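Long-range contacts in acetyl-CoA acetyltransferase (Elizabethkingia anophelis NUHP1, PDB 6BN2), which probably catalyses the reversible condensation of two acetyl-CoA molecules to acetoacetyl-CoA and free CoA: residues Lys10-Val15 and Gln108-Gly113; Ala54-Val59 and Val115-Ala120. All blocks are in the same frame, centred on the assembly; numbering follows the deposited sequence.

Overall arrangement
Both interactions tie elements of the thiolase N-terminal half to one mixed sheet, and their chemistry differs with their place in the fold. Interaction 1, partly buried, sets the start of strand 12-24 against the end of helix 98-111 and relies on two valines, lysine methylenes and two waters. Interaction 2 is buried: the loop entering strand 59-62 joins strand 117-125 through direct backbone and amide hydrogen bonds, with aliphatic packing beside them. Their centres lie about 11 Å apart, and the chain passes from helix 98-111 through a short turn into strand 117-125. They meet where K10 NZ forms a salt bridge with E116 OE2 and where V110 packs on V115 and I118.

Interaction 1: Lys10-Val15 and Gln108-Gly113; sequences KEVFIV and QAVKAG
V12 and V110 meet in a small, water-assisted packing contact, partly buried, within the thiolase N-terminal domain, where the beginning of strand 12-24, central in the mixed sheet, meets the last turn of helix 98-111. It illustrates how a helix end settles against a strand: carbon touches carbon, and water bridges the polar atoms. V12 CG2 does most of the apolar work, lying 3.9 Å from V110 CG1 and 3.7 Å from K111 CG. The V110 branch that touches is the one anti to the backbone N (chi1 177°), while the V12 side chain crosses that of K111 at about a right angle. K111 also brings CG to 3.6 Å from K10 O, then bends at chi3 (69°) and carries its ammonium away to Y286 OH. K10 stretches the other way, fully extended beyond CG, with CD 3.7 Å from V110 O. One water accepts from K10 NZ and lies 2.7 Å from V110 O; a second accepts from K10 N and donates to K111 O at 2.6 Å. The helix closes in a Schellman motif, G113 taking positive phi (90°). Another copy of the protein packs on K111 and A112. The carbonyls at this helix end probably make a favourable electrostatic setting for the K10 ammonium, which reaches V110 O only through water and has its direct charged partner in E116.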
ATOM      1  N   LYS A  10      15.193 -12.630 -15.224  1.00 32.36           N
ATOM      2  CA  LYS A  10      14.781 -13.827 -14.498  1.00 30.59           C
ATOM      3  C   LYS A  10      13.316 -14.147 -14.751  1.00 28.96           C
ATOM      4  O   LYS A  10      12.463 -13.257 -14.769  1.00 28.12           O
ATOM      5  CB  LYS A  10      14.958 -13.634 -12.989  1.00 35.23           C
ATOM      6  CG  LYS A  10      16.328 -13.865 -12.432  1.00 45.34           C
ATOM      7  CD  LYS A  10      16.241 -13.889 -10.921  1.00 36.56           C
ATOM      8  CE  LYS A  10      17.614 -13.895 -10.295  1.00 41.95           C
ATOM      9  NZ  LYS A  10      17.528 -14.130  -8.832  1.00 40.25           N
ATOM     10  N   GLU A  11      13.015 -15.430 -14.878  1.00 25.03           N
ATOM     11  CA  GLU A  11      11.626 -15.849 -14.913  1.00 21.98           C
ATOM     12  C   GLU A  11      11.027 -15.833 -13.512  1.00 22.22           C
ATOM     13  O   GLU A  11      11.733 -15.966 -12.506  1.00 22.72           O
ATOM     14  CB  GLU A  11      11.508 -17.252 -15.513  1.00 22.92           C
ATOM     15  CG  GLU A  11      11.950 -17.345 -16.959  1.00 29.95           C
ATOM     16  CD  GLU A  11      12.071 -18.784 -17.424  1.00 39.37           C
ATOM     17  OE1 GLU A  11      12.847 -19.547 -16.807  1.00 40.90           O
ATOM     18  OE2 GLU A  11      11.383 -19.153 -18.395  1.00 42.78           O
ATOM     19  N   VAL A  12       9.709 -15.660 -13.450  1.00 19.23           N
ATOM     20  CA  VAL A  12       8.969 -15.678 -12.197  1.00 17.81           C
ATOM     21  C   VAL A  12       7.867 -16.706 -12.324  1.00 18.72           C
ATOM     22  O   VAL A  12       7.051 -16.630 -13.249  1.00 18.91           O
ATOM     23  CB  VAL A  12       8.360 -14.306 -11.862  1.00 17.33           C
ATOM     24  CG1 VAL A  12       7.732 -14.339 -10.459  1.00 16.95           C
ATOM     25  CG2 VAL A  12       9.439 -13.240 -11.970  1.00 18.04           C
ATOM     26  N   PHE A  13       7.841 -17.654 -11.400  1.00 16.82           N
ATOM     27  CA  PHE A  13       6.867 -18.734 -11.419  1.00 16.45           C
ATOM     28  C   PHE A  13       5.921 -18.635 -10.238  1.00 15.54           C
ATOM     29  O   PHE A  13       6.294 -18.171  -9.163  1.00 17.64           O
ATOM     30  CB  PHE A  13       7.576 -20.080 -11.382  1.00 17.35           C
ATOM     31  CG  PHE A  13       8.368 -20.353 -12.606  1.00 18.71           C
ATOM     32  CD1 PHE A  13       7.771 -20.978 -13.697  1.00 20.86           C
ATOM     33  CD2 PHE A  13       9.697 -19.963 -12.692  1.00 19.63           C
ATOM     34  CE1 PHE A  13       8.497 -21.221 -14.850  1.00 23.17           C
ATOM     35  CE2 PHE A  13      10.425 -20.204 -13.842  1.00 23.90           C
ATOM     36  CZ  PHE A  13       9.824 -20.835 -14.919  1.00 27.53           C
ATOM     37  N   ILE A  14       4.684 -19.077 -10.453  1.00 14.76           N
ATOM     38  CA  ILE A  14       3.691 -19.194  -9.391  1.00 13.80           C
ATOM     39  C   ILE A  14       3.699 -20.646  -8.958  1.00 15.07           C
ATOM     40  O   ILE A  14       3.384 -21.533  -9.764  1.00 17.17           O
ATOM     41  CB  ILE A  14       2.293 -18.773  -9.871  1.00 14.21           C
ATOM     42  CG1 ILE A  14       2.298 -17.298 -10.287  1.00 16.69           C
ATOM     43  CG2 ILE A  14       1.262 -19.010  -8.762  1.00 16.35           C
ATOM     44  CD1 ILE A  14       1.071 -16.917 -11.116  1.00 20.30           C
ATOM     45  N   VAL A  15       4.080 -20.901  -7.705  1.00 14.07           N
ATOM     46  CA  VAL A  15       4.191 -22.280  -7.233  1.00 15.95           C
ATOM     47  C   VAL A  15       2.995 -22.697  -6.382  1.00 15.87           C
ATOM     48  O   VAL A  15       2.789 -23.901  -6.181  1.00 18.53           O
ATOM     49  CB  VAL A  15       5.518 -22.528  -6.473  1.00 17.07           C
ATOM     50  CG1 VAL A  15       6.708 -22.475  -7.443  1.00 19.63           C
ATOM     51  CG2 VAL A  15       5.711 -21.558  -5.312  1.00 15.99           C
ATOM     52  N   GLN A 108       8.246  -8.114  -9.749  1.00 14.27           N
ATOM     53  CA  GLN A 108       9.335  -7.179  -9.994  1.00 14.35           C
ATOM     54  C   GLN A 108      10.450  -7.353  -8.976  1.00 14.45           C
ATOM     55  O   GLN A 108      11.623  -7.193  -9.317  1.00 15.22           O
ATOM     56  CB  GLN A 108       8.813  -5.740  -9.982  1.00 15.81           C
ATOM     57  CG  GLN A 108       7.910  -5.465 -11.192  1.00 15.55           C
ATOM     58  CD  GLN A 108       7.197  -4.141 -11.131  1.00 15.73           C
ATOM     59  OE1 GLN A 108       6.667  -3.758 -10.100  1.00 19.48           O
ATOM     60  NE2 GLN A 108       7.195  -3.420 -12.240  1.00 16.88           N
ATOM     61  N   ALA A 109      10.106  -7.675  -7.723  1.00 13.83           N
ATOM     62  CA  ALA A 109      11.139  -7.944  -6.719  1.00 14.84           C
ATOM     63  C   ALA A 109      11.972  -9.168  -7.093  1.00 16.11           C
ATOM     64  O   ALA A 109      13.191  -9.197  -6.852  1.00 15.98           O
ATOM     65  CB  ALA A 109      10.503  -8.138  -5.337  1.00 15.09           C
ATOM     66  N   VAL A 110      11.339 -10.188  -7.682  1.00 14.27           N
ATOM     67  CA  VAL A 110      12.094 -11.349  -8.163  1.00 14.42           C
ATOM     68  C   VAL A 110      12.961 -10.964  -9.363  1.00 17.42           C
ATOM     69  O   VAL A 110      14.155 -11.292  -9.419  1.00 18.82           O
ATOM     70  CB  VAL A 110      11.151 -12.520  -8.512  1.00 15.32           C
ATOM     71  CG1 VAL A 110      11.957 -13.725  -9.082  1.00 16.81           C
ATOM     72  CG2 VAL A 110      10.364 -12.974  -7.280  1.00 15.97           C
ATOM     73  N   LYS A 111      12.374 -10.265 -10.342  1.00 15.78           N
ATOM     74  CA  LYS A 111      13.130  -9.903 -11.543  1.00 17.03           C
ATOM     75  C   LYS A 111      14.283  -8.957 -11.231  1.00 18.60           C
ATOM     76  O   LYS A 111      15.320  -8.996 -11.914  1.00 21.85           O
ATOM     77  CB  LYS A 111      12.189  -9.280 -12.582  1.00 18.12           C
ATOM     78  CG  LYS A 111      11.218 -10.282 -13.158  1.00 19.68           C
ATOM     79  CD  LYS A 111      10.076  -9.639 -13.921  1.00 24.78           C
ATOM     80  CE  LYS A 111      10.522  -9.001 -15.213  1.00 32.20           C
ATOM     81  NZ  LYS A 111       9.305  -8.611 -16.014  1.00 34.70           N
ATOM     82  N   ALA A 112      14.122  -8.102 -10.220  1.00 17.10           N
ATOM     83  CA  ALA A 112      15.163  -7.161  -9.830  1.00 16.38           C
ATOM     84  C   ALA A 112      16.300  -7.832  -9.084  1.00 24.57           C
ATOM     85  O   ALA A 112      17.291  -7.161  -8.777  1.00 23.07           O
ATOM     86  CB  ALA A 112      14.570  -6.044  -8.967  1.00 18.49           C
ATOM     87  N   GLY A 113      16.167  -9.118  -8.775  1.00 19.95           N
ATOM     88  CA  GLY A 113      17.201  -9.889  -8.122  1.00 21.63           C
ATOM     89  C   GLY A 113      17.157  -9.884  -6.613  1.00 20.09           C
ATOM     90  O   GLY A 113      18.066 -10.439  -5.984  1.00 21.45           O
TER
HETATM   91  O   HOH W   1      15.708 -12.737  -7.729  1.00 25.23           O
HETATM   92  O   HOH W   2      16.375 -10.591 -13.734  1.00 37.60           O

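Interaction 2: Ala54-Val59 and Val115-Ala120; sequences AEIQDV and VEAIVA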
ATOM      1  N   ALA A  54      10.070 -20.037   6.559  1.00 18.22           N
ATOM      2  CA  ALA A  54      11.232 -19.156   6.560  1.00 21.40           C
ATOM      3  C   ALA A  54      11.824 -18.953   5.171  1.00 20.81           C
ATOM      4  O   ALA A  54      12.719 -18.112   5.012  1.00 20.75           O
ATOM      5  CB  ALA A  54      12.306 -19.690   7.514  1.00 24.00           C
ATOM      6  N   GLU A  55      11.353 -19.687   4.156  1.00 17.64           N
ATOM      7  CA  GLU A  55      11.819 -19.407   2.804  1.00 17.64           C
ATOM      8  C   GLU A  55      11.229 -18.118   2.240  1.00 16.84           C
ATOM      9  O   GLU A  55      11.780 -17.571   1.271  1.00 18.19           O
ATOM     10  CB  GLU A  55      11.462 -20.562   1.875  1.00 15.68           C
ATOM     11  CG  GLU A  55      12.200 -21.877   2.171  1.00 19.24           C
ATOM     12  CD  GLU A  55      13.628 -21.904   1.646  1.00 30.17           C
ATOM     13  OE1 GLU A  55      14.056 -20.923   1.001  1.00 30.05           O
ATOM     14  OE2 GLU A  55      14.321 -22.926   1.859  1.00 30.65           O
ATOM     15  N   ILE A  56      10.122 -17.633   2.808  1.00 14.47           N
ATOM     16  CA  ILE A  56       9.432 -16.449   2.281  1.00 15.35           C
ATOM     17  C   ILE A  56      10.198 -15.192   2.677  1.00 15.16           C
ATOM     18  O   ILE A  56      10.450 -14.958   3.864  1.00 16.83           O
ATOM     19  CB  ILE A  56       7.984 -16.392   2.792  1.00 15.10           C
ATOM     20  CG1 ILE A  56       7.186 -17.588   2.271  1.00 14.58           C
ATOM     21  CG2 ILE A  56       7.317 -15.073   2.371  1.00 15.05           C
ATOM     22  CD1 ILE A  56       7.252 -17.750   0.739  1.00 16.31           C
ATOM     23  N   GLN A  57      10.555 -14.361   1.690  1.00 13.47           N
ATOM     24  CA  GLN A  57      11.410 -13.200   1.971  1.00 15.01           C
ATOM     25  C   GLN A  57      10.656 -11.882   2.053  1.00 12.36           C
ATOM     26  O   GLN A  57      11.244 -10.871   2.480  1.00 15.39           O
ATOM     27  CB  GLN A  57      12.506 -13.089   0.910  1.00 14.00           C
ATOM     28  CG  GLN A  57      13.515 -14.230   1.024  1.00 16.22           C
ATOM     29  CD  GLN A  57      14.478 -14.241  -0.145  1.00 18.76           C
ATOM     30  OE1 GLN A  57      14.245 -14.913  -1.151  1.00 18.89           O
ATOM     31  NE2 GLN A  57      15.560 -13.469  -0.030  1.00 21.88           N
ATOM     32  N   ASP A  58       9.386 -11.861   1.663  1.00 13.58           N
ATOM     33  CA  ASP A  58       8.568 -10.654   1.709  1.00 14.16           C
ATOM     34  C   ASP A  58       7.129 -11.103   1.513  1.00 15.38           C
ATOM     35  O   ASP A  58       6.864 -12.211   1.033  1.00 13.10           O
ATOM     36  CB  ASP A  58       8.983  -9.635   0.629  1.00 12.62           C
ATOM     37  CG  ASP A  58       8.802  -8.177   1.077  1.00 17.32           C
ATOM     38  OD1 ASP A  58       7.933  -7.896   1.934  1.00 15.69           O
ATOM     39  OD2 ASP A  58       9.522  -7.309   0.530  1.00 17.13           O
ATOM     40  N   VAL A  59       6.211 -10.236   1.911  1.00 13.26           N
ATOM     41  CA  VAL A  59       4.774 -10.472   1.796  1.00 12.48           C
ATOM     42  C   VAL A  59       4.162  -9.158   1.345  1.00 13.11           C
ATOM     43  O   VAL A  59       4.295  -8.151   2.053  1.00 12.43           O
ATOM     44  CB  VAL A  59       4.141 -10.891   3.132  1.00 13.73           C
ATOM     45  CG1 VAL A  59       2.608 -11.042   2.978  1.00 14.41           C
ATOM     46  CG2 VAL A  59       4.754 -12.198   3.684  1.00 14.60           C
ATOM     47  N   VAL A 115      14.662 -10.944  -4.261  1.00 16.23           N
ATOM     48  CA  VAL A 115      14.104 -12.067  -3.511  1.00 16.74           C
ATOM     49  C   VAL A 115      13.990 -13.275  -4.429  1.00 17.86           C
ATOM     50  O   VAL A 115      13.845 -13.143  -5.650  1.00 17.41           O
ATOM     51  CB  VAL A 115      12.718 -11.755  -2.908  1.00 16.43           C
ATOM     52  CG1 VAL A 115      12.801 -10.558  -1.921  1.00 17.54           C
ATOM     53  CG2 VAL A 115      11.714 -11.495  -4.023  1.00 18.04           C
ATOM     54  N   GLU A 116      14.044 -14.463  -3.818  1.00 16.12           N
ATOM     55  CA  GLU A 116      13.843 -15.726  -4.519  1.00 17.16           C
ATOM     56  C   GLU A 116      12.482 -16.346  -4.245  1.00 18.01           C
ATOM     57  O   GLU A 116      12.040 -17.196  -5.023  1.00 17.21           O
ATOM     58  CB  GLU A 116      14.926 -16.735  -4.119  1.00 19.86           C
ATOM     59  CG  GLU A 116      16.348 -16.240  -4.375  1.00 21.29           C
ATOM     60  CD  GLU A 116      16.686 -16.194  -5.846  1.00 26.83           C
ATOM     61  OE1 GLU A 116      16.606 -17.256  -6.535  1.00 28.42           O
ATOM     62  OE2 GLU A 116      17.049 -15.099  -6.316  1.00 29.20           O
ATOM     63  N   ALA A 117      11.811 -15.944  -3.163  1.00 15.96           N
ATOM     64  CA  ALA A 117      10.496 -16.478  -2.837  1.00 13.62           C
ATOM     65  C   ALA A 117       9.734 -15.389  -2.111  1.00 13.87           C
ATOM     66  O   ALA A 117      10.285 -14.764  -1.198  1.00 14.90           O
ATOM     67  CB  ALA A 117      10.581 -17.736  -1.957  1.00 15.81           C
ATOM     68  N   ILE A 118       8.481 -15.173  -2.515  1.00 12.39           N
ATOM     69  CA  ILE A 118       7.710 -14.039  -2.021  1.00 13.32           C
ATOM     70  C   ILE A 118       6.229 -14.399  -2.072  1.00 13.86           C
ATOM     71  O   ILE A 118       5.787 -15.126  -2.971  1.00 14.86           O
ATOM     72  CB  ILE A 118       8.050 -12.766  -2.836  1.00 12.00           C
ATOM     73  CG1 ILE A 118       7.266 -11.546  -2.322  1.00 12.13           C
ATOM     74  CG2 ILE A 118       7.836 -12.967  -4.335  1.00 15.11           C
ATOM     75  CD1 ILE A 118       7.867 -10.202  -2.832  1.00 13.77           C
ATOM     76  N   VAL A 119       5.470 -13.926  -1.076  1.00 11.45           N
ATOM     77  CA  VAL A 119       4.017 -14.108  -1.028  1.00 11.20           C
ATOM     78  C   VAL A 119       3.361 -12.833  -1.528  1.00 12.07           C
ATOM     79  O   VAL A 119       3.757 -11.728  -1.129  1.00 13.08           O
ATOM     80  CB  VAL A 119       3.538 -14.423   0.401  1.00 13.72           C
ATOM     81  CG1 VAL A 119       2.014 -14.245   0.520  1.00 15.91           C
ATOM     82  CG2 VAL A 119       3.969 -15.836   0.838  1.00 14.26           C
ATOM     83  N   ALA A 120       2.351 -12.976  -2.394  1.00 12.09           N
ATOM     84  CA  ALA A 120       1.570 -11.822  -2.829  1.00 11.90           C
ATOM     85  C   ALA A 120       0.100 -12.208  -2.867  1.00 12.99           C
ATOM     86  O   ALA A 120      -0.250 -13.315  -3.289  1.00 13.64           O
ATOM     87  CB  ALA A 120       2.018 -11.311  -4.218  1.00 11.96           C
TER
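Q57 joins the two segments by backbone and side-chain hydrogen bonds. Its N donates to A117 O at 2.9 Å. With CG anti to the carbonyl carbon (chi1 -69°) and the chain extended beyond it, the side chain runs along 115-117, and OE1 receives E116 N, tilted 34° from the amide carbonyl plane, at 2.7 Å and, weakly, A117 N at 3.3 Å. The amide oxygen thereby takes up two successive N-H groups where strand 117-125 begins. V119 N reaches D58 O at 3.1 Å.

This last bond opens the parallel pairing of strands 59-62 and 117-125 in the thiolase fold, with V59 bridged to V119 and V59 CA 3.3 Å from V119 O in a CA-H...O contact.

Among apolar groups, V59 and V119 stand together on one face of the sheet, V59 CG1 4.1 Å from V119 CG1; V119 CG2 meets I56 CG2 at 3.8 Å, and I42 of helix 34-48 covers both valines. I118, with CG1 anti to the backbone N (chi1 -179°), sets CD1 3.7 Å from D58 CB.

The D58 carboxylate is shared: OD1 accepts V59 N on its anti side, and OD2 forms a salt bridge with K101 of the second subunit.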